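Local atomic coordinates of O-methyltransferase (Burkholderia thailandensis, PDB entry 3MCZ), a protein that probably transfers a methyl group from S-adenosylmethionine to an oxygen of its substrate, and is built as a dimer of two identical chains. Residues Y119-W122 against D123-P126; E143-F146 against A147-R151; T214-A217 against A218-T221. All blocks are in the same frame, centred on the assembly; numbering follows the deposited sequence.

Contact 1. Residues Y119-W122 against D123-P126; sequences YLQW and DNWP
The indole rings of Trp122 and Trp125 are both met at the edge by an oxygen lying near the ring plane. At Trp122 the atom is Asp123 OD1, 3.6 Å from Trp122 CD1, and the carboxylate stands steeply against the ring, the two planes 75° apart. At Trp125 it is the backbone carbonyl, Gln121 O, 3.4 Å from Trp125 CD1. One face of the Trp122 ring has a partner from the second subunit, whose own Trp122 stacks on it.

Gln121 O also receives Asn124 N at 3.0 Å, with an N-H...O angle of 147°. Beside this bond a bend at chi2 of Gln121 brings its OE1 to 3.3 Å from Asn124 ND2, the amide planes 59° apart. Gln121 NE2 is bonded to His117 O. A water bridges the turn, donating to Leu120 O at 2.8 Å and accepting from Asp123 N at 2.9 Å. Further on, Pro126 CD packs 3.3 Å from Trp122 O. Separately, Trp122 NE1 of the second subunit donates a hydrogen bond to Trp122 O.

The type I turn Tyr119-Trp122 starts this loop between helices 112-119 and 128-132. Trp122 packs on helix 35-46 of its own chain, while its contacts with Trp122, Tyr35 and Pro126 of the second subunit, and that of Trp125 with Arg36 there, place the loop at the dimer interface.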
ATOM      1  N   TYR A 119      -5.279  -8.207   4.138  1.00 16.62           N
ATOM      2  CA  TYR A 119      -4.292  -7.971   5.192  1.00 16.92           C
ATOM      3  C   TYR A 119      -3.552  -9.196   5.646  1.00 16.19           C
ATOM      4  O   TYR A 119      -2.430  -9.099   6.108  1.00 13.80           O
ATOM      5  CB  TYR A 119      -4.820  -7.148   6.349  1.00 17.42           C
ATOM      6  CG  TYR A 119      -5.822  -7.703   7.285  1.00 19.66           C
ATOM      7  CD1 TYR A 119      -5.529  -8.762   8.127  1.00 21.36           C
ATOM      8  CD2 TYR A 119      -7.055  -7.051   7.444  1.00 24.26           C
ATOM      9  CE1 TYR A 119      -6.463  -9.205   9.036  1.00 25.26           C
ATOM     10  CE2 TYR A 119      -7.997  -7.492   8.356  1.00 22.17           C
ATOM     11  CZ  TYR A 119      -7.700  -8.572   9.141  1.00 23.72           C
ATOM     12  OH  TYR A 119      -8.644  -9.020  10.053  1.00 27.41           O
ATOM     13  N   LEU A 120      -4.141 -10.368   5.443  1.00 16.99           N
ATOM     14  CA  LEU A 120      -3.418 -11.610   5.752  1.00 18.11           C
ATOM     15  C   LEU A 120      -2.219 -11.903   4.816  1.00 18.59           C
ATOM     16  O   LEU A 120      -1.423 -12.819   5.110  1.00 19.70           O
ATOM     17  CB  LEU A 120      -4.406 -12.799   5.760  1.00 18.28           C
ATOM     18  CG  LEU A 120      -5.374 -12.777   6.963  1.00 19.05           C
ATOM     19  CD1 LEU A 120      -6.434 -13.900   6.864  1.00 20.67           C
ATOM     20  CD2 LEU A 120      -4.552 -12.865   8.285  1.00 18.94           C
ATOM     21  N   GLN A 121      -2.078 -11.170   3.701  1.00 17.70           N
ATOM     22  CA  GLN A 121      -0.895 -11.361   2.834  1.00 17.42           C
ATOM     23  C   GLN A 121       0.220 -10.335   3.093  1.00 16.55           C
ATOM     24  O   GLN A 121       1.239 -10.334   2.393  1.00 15.34           O
ATOM     25  CB  GLN A 121      -1.267 -11.339   1.332  1.00 17.78           C
ATOM     26  CG  GLN A 121      -2.585 -12.021   0.974  1.00 20.49           C
ATOM     27  CD  GLN A 121      -2.747 -13.397   1.613  1.00 24.28           C
ATOM     28  OE1 GLN A 121      -1.799 -14.185   1.664  1.00 28.99           O
ATOM     29  NE2 GLN A 121      -3.960 -13.693   2.099  1.00 27.17           N
ATOM     30  N   TRP A 122       0.058  -9.500   4.126  1.00 15.07           N
ATOM     31  CA  TRP A 122       0.988  -8.397   4.371  1.00 15.67           C
ATOM     32  C   TRP A 122       2.439  -8.831   4.495  1.00 15.96           C
ATOM     33  O   TRP A 122       3.353  -8.182   3.971  1.00 16.13           O
ATOM     34  CB  TRP A 122       0.607  -7.678   5.662  1.00 15.12           C
ATOM     35  CG  TRP A 122       1.341  -6.383   5.920  1.00 14.02           C
ATOM     36  CD1 TRP A 122       2.438  -6.188   6.710  1.00 15.15           C
ATOM     37  CD2 TRP A 122       0.965  -5.095   5.436  1.00 14.97           C
ATOM     38  NE1 TRP A 122       2.776  -4.862   6.723  1.00 14.95           N
ATOM     39  CE2 TRP A 122       1.893  -4.165   5.956  1.00 14.71           C
ATOM     40  CE3 TRP A 122      -0.081  -4.631   4.647  1.00 14.32           C
ATOM     41  CZ2 TRP A 122       1.810  -2.807   5.695  1.00 15.60           C
ATOM     42  CZ3 TRP A 122      -0.144  -3.259   4.361  1.00 17.24           C
ATOM     43  CH2 TRP A 122       0.786  -2.377   4.895  1.00 13.83           C
ATOM     44  N   ASP A 123       2.655  -9.894   5.247  1.00 16.65           N
ATOM     45  CA  ASP A 123       4.002 -10.396   5.473  1.00 18.14           C
ATOM     46  C   ASP A 123       4.588 -11.184   4.297  1.00 18.33           C
ATOM     47  O   ASP A 123       5.785 -11.477   4.283  1.00 19.60           O
ATOM     48  CB  ASP A 123       4.049 -11.274   6.744  1.00 18.84           C
ATOM     49  CG  ASP A 123       3.589 -10.537   7.991  1.00 24.93           C
ATOM     50  OD1 ASP A 123       3.636  -9.277   7.985  1.00 32.42           O
ATOM     51  OD2 ASP A 123       3.216 -11.221   8.989  1.00 30.48           O
ATOM     52  N   ASN A 124       3.773 -11.563   3.318  1.00 17.36           N
ATOM     53  CA  ASN A 124       4.300 -12.357   2.221  1.00 17.18           C
ATOM     54  C   ASN A 124       5.022 -11.520   1.152  1.00 16.83           C
ATOM     55  O   ASN A 124       6.010 -11.960   0.560  1.00 15.95           O
ATOM     56  CB  ASN A 124       3.168 -13.171   1.612  1.00 17.29           C
ATOM     57  CG  ASN A 124       2.566 -14.146   2.619  1.00 20.50           C
ATOM     58  OD1 ASN A 124       3.135 -14.368   3.705  1.00 20.75           O
ATOM     59  ND2 ASN A 124       1.445 -14.744   2.266  1.00 21.72           N
ATOM     60  N   TRP A 125       4.509 -10.305   0.931  1.00 15.88           N
ATOM     61  CA  TRP A 125       4.987  -9.434  -0.143  1.00 15.32           C
ATOM     62  C   TRP A 125       6.442  -9.003  -0.029  1.00 14.57           C
ATOM     63  O   TRP A 125       7.164  -9.047  -1.033  1.00 14.84           O
ATOM     64  CB  TRP A 125       3.964  -8.281  -0.402  1.00 14.19           C
ATOM     65  CG  TRP A 125       2.899  -8.825  -1.232  1.00 14.32           C
ATOM     66  CD1 TRP A 125       1.826  -9.540  -0.815  1.00 13.22           C
ATOM     67  CD2 TRP A 125       2.833  -8.816  -2.688  1.00 14.42           C
ATOM     68  NE1 TRP A 125       1.087  -9.966  -1.903  1.00 13.81           N
ATOM     69  CE2 TRP A 125       1.698  -9.561  -3.056  1.00 13.22           C
ATOM     70  CE3 TRP A 125       3.643  -8.282  -3.700  1.00 13.48           C
ATOM     71  CZ2 TRP A 125       1.314  -9.738  -4.390  1.00 12.26           C
ATOM     72  CZ3 TRP A 125       3.264  -8.464  -5.035  1.00 13.86           C
ATOM     73  CH2 TRP A 125       2.113  -9.198  -5.366  1.00 14.94           C
ATOM     74  N   PRO A 126       6.931  -8.684   1.181  1.00 14.47           N
ATOM     75  CA  PRO A 126       8.337  -8.387   1.321  1.00 14.31           C
ATOM     76  C   PRO A 126       9.239  -9.605   1.107  1.00 13.57           C
ATOM     77  O   PRO A 126      10.456  -9.460   1.082  1.00 13.08           O
ATOM     78  CB  PRO A 126       8.448  -7.899   2.772  1.00 15.40           C
ATOM     79  CG  PRO A 126       7.129  -7.457   3.103  1.00 16.46           C
ATOM     80  CD  PRO A 126       6.228  -8.443   2.448  1.00 14.25           C
TER
HETATM   81  O   HOH W   1       0.835 -11.786   6.410  1.00 34.30           O

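Contact 2. Residues E143-F146 against A147-R151; sequences ESRF and AHDTR
Arg145 and Asp149 form an i to i+4 salt bridge across the tight connection between helix 142-145 and helix 150-172, with Asp149 as the N-cap of the second helix. Along the arginine, CB leads to CG in the direction opposite the backbone N (chi1 -177°), and the chain then stays extended as far as NE. The two side chains run side by side and point the same way, with CG 3.8 Å from Asp149 CB. CD passes 4.0 Å from Asp149 OD2. NE makes the bond, 3.0 Å to Asp149 OD2 and nearly straight at 165°; the oxygen lies in the guanidinium plane, yet is itself approached from above the carboxylate plane. CZ and NH2 also pass Asp149 OD2, at 3.7 and 3.5 Å. At the tip, NH2 bonds to Leu120 O and NH1 lies close to Gln121 OE1.

The other carboxylate oxygen, Asp149 OD1, caps Ala152 N, so one aspartate serves both the arginine and the start of the helix. The backbone is drawn in as well: Asp149 N donates to Arg145 O at 3.0 Å, and His148 N adds a weak bond to the same oxygen. Phe146 turns to helix 150-172, where its ring meets that of Phe156.

The His148 ring is swung back over the preceding turn by its first torsion (chi1 59°), which holds CG between the backbone N and the carbonyl carbon. NE2 makes a weak, strongly bent hydrogen bond to Ser144 O, while Arg145 O sits over the centre of one ring face, 3.3 Å above its plane.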
ATOM      1  N   GLU A 143      -0.984 -23.183  -1.097  1.00 23.49           N
ATOM      2  CA  GLU A 143      -0.967 -24.638  -1.061  1.00 24.73           C
ATOM      3  C   GLU A 143      -0.394 -25.170   0.271  1.00 24.89           C
ATOM      4  O   GLU A 143      -0.779 -26.265   0.700  1.00 25.94           O
ATOM      5  CB  GLU A 143      -0.277 -25.246  -2.306  1.00 24.75           C
ATOM      6  CG  GLU A 143       1.164 -24.786  -2.591  1.00 25.86           C
ATOM      7  CD  GLU A 143       1.256 -23.563  -3.492  1.00 26.86           C
ATOM      8  OE1 GLU A 143       0.472 -22.610  -3.258  1.00 30.76           O
ATOM      9  OE2 GLU A 143       2.108 -23.550  -4.431  1.00 20.83           O
ATOM     10  N   SER A 144       0.444 -24.376   0.952  1.00 24.55           N
ATOM     11  CA  SER A 144       1.054 -24.761   2.252  1.00 24.10           C
ATOM     12  C   SER A 144       0.294 -24.220   3.447  1.00 23.16           C
ATOM     13  O   SER A 144       0.540 -24.648   4.598  1.00 22.90           O
ATOM     14  CB  SER A 144       2.497 -24.223   2.348  1.00 24.39           C
ATOM     15  OG  SER A 144       3.172 -24.246   1.086  1.00 27.17           O
ATOM     16  N   ARG A 145      -0.576 -23.242   3.190  1.00 22.46           N
ATOM     17  CA  ARG A 145      -1.242 -22.449   4.231  1.00 22.36           C
ATOM     18  C   ARG A 145      -2.670 -22.902   4.518  1.00 22.67           C
ATOM     19  O   ARG A 145      -3.063 -22.944   5.663  1.00 21.72           O
ATOM     20  CB  ARG A 145      -1.263 -20.975   3.834  1.00 21.86           C
ATOM     21  CG  ARG A 145      -1.851 -20.056   4.858  1.00 22.39           C
ATOM     22  CD  ARG A 145      -1.870 -18.640   4.342  1.00 24.87           C
ATOM     23  NE  ARG A 145      -2.097 -17.653   5.415  1.00 25.63           N
ATOM     24  CZ  ARG A 145      -1.907 -16.341   5.252  1.00 28.17           C
ATOM     25  NH1 ARG A 145      -1.480 -15.845   4.088  1.00 29.53           N
ATOM     26  NH2 ARG A 145      -2.154 -15.518   6.249  1.00 30.50           N
ATOM     27  N   PHE A 146      -3.449 -23.209   3.493  1.00 23.57           N
ATOM     28  CA  PHE A 146      -4.889 -23.432   3.721  1.00 24.93           C
ATOM     29  C   PHE A 146      -5.298 -24.678   4.544  1.00 26.27           C
ATOM     30  O   PHE A 146      -6.429 -24.711   5.072  1.00 27.72           O
ATOM     31  CB  PHE A 146      -5.682 -23.350   2.406  1.00 24.91           C
ATOM     32  CG  PHE A 146      -5.774 -21.947   1.815  1.00 23.38           C
ATOM     33  CD1 PHE A 146      -5.327 -20.821   2.506  1.00 22.90           C
ATOM     34  CD2 PHE A 146      -6.351 -21.765   0.576  1.00 22.22           C
ATOM     35  CE1 PHE A 146      -5.413 -19.550   1.943  1.00 24.70           C
ATOM     36  CE2 PHE A 146      -6.456 -20.510   0.014  1.00 23.72           C
ATOM     37  CZ  PHE A 146      -5.982 -19.388   0.694  1.00 24.72           C
ATOM     38  N   ALA A 147      -4.423 -25.673   4.713  1.00 27.16           N
ATOM     39  CA  ALA A 147      -4.797 -26.833   5.552  1.00 27.32           C
ATOM     40  C   ALA A 147      -4.877 -26.485   7.039  1.00 27.37           C
ATOM     41  O   ALA A 147      -5.644 -27.103   7.768  1.00 29.34           O
ATOM     42  CB  ALA A 147      -3.870 -28.032   5.325  1.00 27.66           C
ATOM     43  N   HIS A 148      -4.110 -25.501   7.498  1.00 26.30           N
ATOM     44  CA  HIS A 148      -4.077 -25.164   8.924  1.00 24.94           C
ATOM     45  C   HIS A 148      -4.663 -23.776   9.233  1.00 24.86           C
ATOM     46  O   HIS A 148      -5.081 -23.505  10.384  1.00 22.78           O
ATOM     47  CB  HIS A 148      -2.631 -25.231   9.437  1.00 24.86           C
ATOM     48  CG  HIS A 148      -1.683 -24.302   8.732  1.00 23.36           C
ATOM     49  ND1 HIS A 148      -1.510 -22.986   9.103  1.00 24.80           N
ATOM     50  CD2 HIS A 148      -0.871 -24.502   7.666  1.00 24.05           C
ATOM     51  CE1 HIS A 148      -0.618 -22.419   8.304  1.00 25.28           C
ATOM     52  NE2 HIS A 148      -0.215 -23.317   7.422  1.00 23.43           N
ATOM     53  N   ASP A 149      -4.665 -22.885   8.230  1.00 24.00           N
ATOM     54  CA  ASP A 149      -5.093 -21.493   8.463  1.00 24.64           C
ATOM     55  C   ASP A 149      -6.529 -21.371   7.934  1.00 24.94           C
ATOM     56  O   ASP A 149      -6.772 -20.935   6.781  1.00 23.88           O
ATOM     57  CB  ASP A 149      -4.126 -20.491   7.812  1.00 24.10           C
ATOM     58  CG  ASP A 149      -4.337 -19.068   8.273  1.00 25.60           C
ATOM     59  OD1 ASP A 149      -5.404 -18.731   8.838  1.00 27.40           O
ATOM     60  OD2 ASP A 149      -3.412 -18.254   8.067  1.00 28.01           O
ATOM     61  N   THR A 150      -7.463 -21.830   8.766  1.00 25.12           N
ATOM     62  CA  THR A 150      -8.897 -21.799   8.435  1.00 25.74           C
ATOM     63  C   THR A 150      -9.370 -20.376   8.180  1.00 25.64           C
ATOM     64  O   THR A 150     -10.166 -20.144   7.270  1.00 25.67           O
ATOM     65  CB  THR A 150      -9.755 -22.432   9.542  1.00 26.15           C
ATOM     66  OG1 THR A 150      -9.327 -23.784   9.729  1.00 27.38           O
ATOM     67  CG2 THR A 150     -11.244 -22.448   9.149  1.00 27.10           C
ATOM     68  N   ARG A 151      -8.856 -19.437   8.964  1.00 25.73           N
ATOM     69  CA  ARG A 151      -9.162 -18.025   8.811  1.00 26.30           C
ATOM     70  C   ARG A 151      -8.797 -17.540   7.401  1.00 25.21           C
ATOM     71  O   ARG A 151      -9.608 -16.897   6.731  1.00 24.16           O
ATOM     72  CB  ARG A 151      -8.406 -17.191   9.871  1.00 27.85           C
ATOM     73  CG  ARG A 151      -8.752 -15.723   9.911  1.00 31.96           C
ATOM     74  CD  ARG A 151      -7.737 -14.888  10.721  1.00 37.59           C
ATOM     75  NE  ARG A 151      -8.070 -13.457  10.703  1.00 41.32           N
ATOM     76  CZ  ARG A 151      -7.577 -12.546  11.548  1.00 46.49           C
ATOM     77  NH1 ARG A 151      -6.687 -12.898  12.482  1.00 48.32           N
ATOM     78  NH2 ARG A 151      -7.969 -11.268  11.459  1.00 47.17           N
TER

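Contact 3. Residues T214-A217 against A218-T221; sequences TRDA and ARKT
Asp216 OD1 and Arg219 NH1 lie 3.0 Å apart in a salt bridge between residues three apart on the exposed side of a helix. The side chains run alongside each other in the same direction, the carboxylate and guanidinium planes 51° apart. A bend at chi3 (59°) turns the arginine chain so that NH1 can reach the carboxylate.

Beneath this pair, four successive i to i+4 backbone bonds fix the spacing. Ala218 N donates to Thr214 O at 3.1 Å and Arg219 N to Arg215 O at 3.2 Å. Lys220 N follows with Asp216 O, and Thr221 N with Ala217 O, the latter almost straight at 175°. Thr221 OG1 is hydrogen-bonded to His190 O and lies 3.2 Å from Ala217 O. At the beginning of the segment, Thr214 OG1 bonds to Leu211 O.

Farther out, Lys220 NZ has a long, weak ion pair with Asp158, and contacts of Thr214, Arg215 and Ala218 with Phe233 pack the helix on strand 231-235. In chain order, helix 215-224 follows strand 205-210 and precedes strand 231-235; these strands pair in parallel, making the unit a beta-alpha-beta crossover of the Rossmann-like methyltransferase fold.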
ATOM      1  N   THR A 214     -11.774 -27.362  -0.678  1.00 33.75           N
ATOM      2  CA  THR A 214     -12.959 -26.635  -1.144  1.00 32.92           C
ATOM      3  C   THR A 214     -14.305 -27.242  -0.724  1.00 32.09           C
ATOM      4  O   THR A 214     -15.337 -26.571  -0.827  1.00 30.94           O
ATOM      5  CB  THR A 214     -13.011 -26.611  -2.686  1.00 33.15           C
ATOM      6  OG1 THR A 214     -13.177 -27.956  -3.161  1.00 32.96           O
ATOM      7  CG2 THR A 214     -11.735 -25.989  -3.276  1.00 34.39           C
ATOM      8  N   ARG A 215     -14.297 -28.500  -0.282  1.00 31.21           N
ATOM      9  CA  ARG A 215     -15.534 -29.282  -0.123  1.00 30.91           C
ATOM     10  C   ARG A 215     -16.585 -28.755   0.886  1.00 29.85           C
ATOM     11  O   ARG A 215     -17.789 -28.914   0.675  1.00 29.70           O
ATOM     12  CB  ARG A 215     -15.181 -30.732   0.191  1.00 31.03           C
ATOM     13  CG  ARG A 215     -16.315 -31.545   0.761  1.00 33.25           C
ATOM     14  CD  ARG A 215     -16.029 -33.034   0.659  1.00 36.53           C
ATOM     15  NE  ARG A 215     -16.888 -33.687  -0.329  1.00 39.33           N
ATOM     16  CZ  ARG A 215     -16.971 -35.007  -0.502  1.00 42.09           C
ATOM     17  NH1 ARG A 215     -16.230 -35.841   0.233  1.00 42.53           N
ATOM     18  NH2 ARG A 215     -17.806 -35.502  -1.418  1.00 42.36           N
ATOM     19  N   ASP A 216     -16.144 -28.158   1.980  1.00 29.16           N
ATOM     20  CA  ASP A 216     -17.075 -27.578   2.946  1.00 28.05           C
ATOM     21  C   ASP A 216     -17.673 -26.292   2.386  1.00 26.98           C
ATOM     22  O   ASP A 216     -18.830 -25.978   2.657  1.00 26.56           O
ATOM     23  CB  ASP A 216     -16.387 -27.301   4.291  1.00 28.22           C
ATOM     24  CG  ASP A 216     -16.164 -28.566   5.108  1.00 29.38           C
ATOM     25  OD1 ASP A 216     -16.717 -29.625   4.737  1.00 30.65           O
ATOM     26  OD2 ASP A 216     -15.447 -28.502   6.138  1.00 30.90           O
ATOM     27  N   ALA A 217     -16.887 -25.548   1.615  1.00 25.74           N
ATOM     28  CA  ALA A 217     -17.364 -24.308   1.033  1.00 25.86           C
ATOM     29  C   ALA A 217     -18.458 -24.620  -0.014  1.00 25.55           C
ATOM     30  O   ALA A 217     -19.434 -23.878  -0.133  1.00 24.87           O
ATOM     31  CB  ALA A 217     -16.207 -23.521   0.405  1.00 25.58           C
ATOM     32  N   ALA A 218     -18.298 -25.746  -0.713  1.00 25.50           N
ATOM     33  CA  ALA A 218     -19.254 -26.174  -1.746  1.00 26.24           C
ATOM     34  C   ALA A 218     -20.569 -26.598  -1.118  1.00 25.77           C
ATOM     35  O   ALA A 218     -21.635 -26.237  -1.628  1.00 25.94           O
ATOM     36  CB  ALA A 218     -18.678 -27.323  -2.597  1.00 26.17           C
ATOM     37  N   ARG A 219     -20.485 -27.363  -0.029  1.00 25.04           N
ATOM     38  CA  ARG A 219     -21.660 -27.842   0.709  1.00 24.57           C
ATOM     39  C   ARG A 219     -22.510 -26.670   1.235  1.00 24.04           C
ATOM     40  O   ARG A 219     -23.728 -26.714   1.153  1.00 23.26           O
ATOM     41  CB  ARG A 219     -21.245 -28.772   1.860  1.00 24.79           C
ATOM     42  CG  ARG A 219     -22.386 -29.659   2.418  1.00 25.42           C
ATOM     43  CD  ARG A 219     -22.000 -30.380   3.709  1.00 27.44           C
ATOM     44  NE  ARG A 219     -21.641 -29.414   4.749  1.00 28.87           N
ATOM     45  CZ  ARG A 219     -20.512 -29.407   5.461  1.00 30.48           C
ATOM     46  NH1 ARG A 219     -19.590 -30.356   5.322  1.00 31.88           N
ATOM     47  NH2 ARG A 219     -20.312 -28.446   6.357  1.00 31.14           N
ATOM     48  N   LYS A 220     -21.854 -25.635   1.774  1.00 23.54           N
ATOM     49  CA  LYS A 220     -22.520 -24.367   2.131  1.00 22.88           C
ATOM     50  C   LYS A 220     -23.273 -23.763   0.944  1.00 21.15           C
ATOM     51  O   LYS A 220     -24.484 -23.554   1.002  1.00 21.45           O
ATOM     52  CB  LYS A 220     -21.512 -23.323   2.674  1.00 22.75           C
ATOM     53  CG  LYS A 220     -22.207 -22.079   3.321  1.00 24.74           C
ATOM     54  CD  LYS A 220     -21.273 -21.235   4.217  1.00 27.06           C
ATOM     55  CE  LYS A 220     -20.595 -20.107   3.432  1.00 28.80           C
ATOM     56  NZ  LYS A 220     -19.409 -19.525   4.147  1.00 30.39           N
ATOM     57  N   THR A 221     -22.551 -23.479  -0.127  1.00 20.12           N
ATOM     58  CA  THR A 221     -23.161 -22.905  -1.337  1.00 19.55           C
ATOM     59  C   THR A 221     -24.354 -23.735  -1.818  1.00 17.81           C
ATOM     60  O   THR A 221     -25.428 -23.201  -2.034  1.00 16.42           O
ATOM     61  CB  THR A 221     -22.133 -22.782  -2.447  1.00 19.55           C
ATOM     62  OG1 THR A 221     -21.099 -21.885  -2.019  1.00 22.48           O
ATOM     63  CG2 THR A 221     -22.757 -22.262  -3.745  1.00 21.72           C
TER

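Following the chain from the N terminus, contact 1 shapes the loop between helices 112-119 and 128-132, contact 2 closes the connection from helix 142-145 to helix 150-172, and contact 3 is a run of turns within helix 215-224. The three come in series, and none nests in or crosses another. Contacts 1 and 2 touch through Arg145, which ties the dimer-interface loop to the connection from helix 142-145 to helix 150-172. Contact 3 stands apart, its nearest atoms about 8 Å from contact 2 and about 14 Å from contact 1. It lies in the helix that joins parallel strands 205-210 and 231-235 of the methyltransferase sheet.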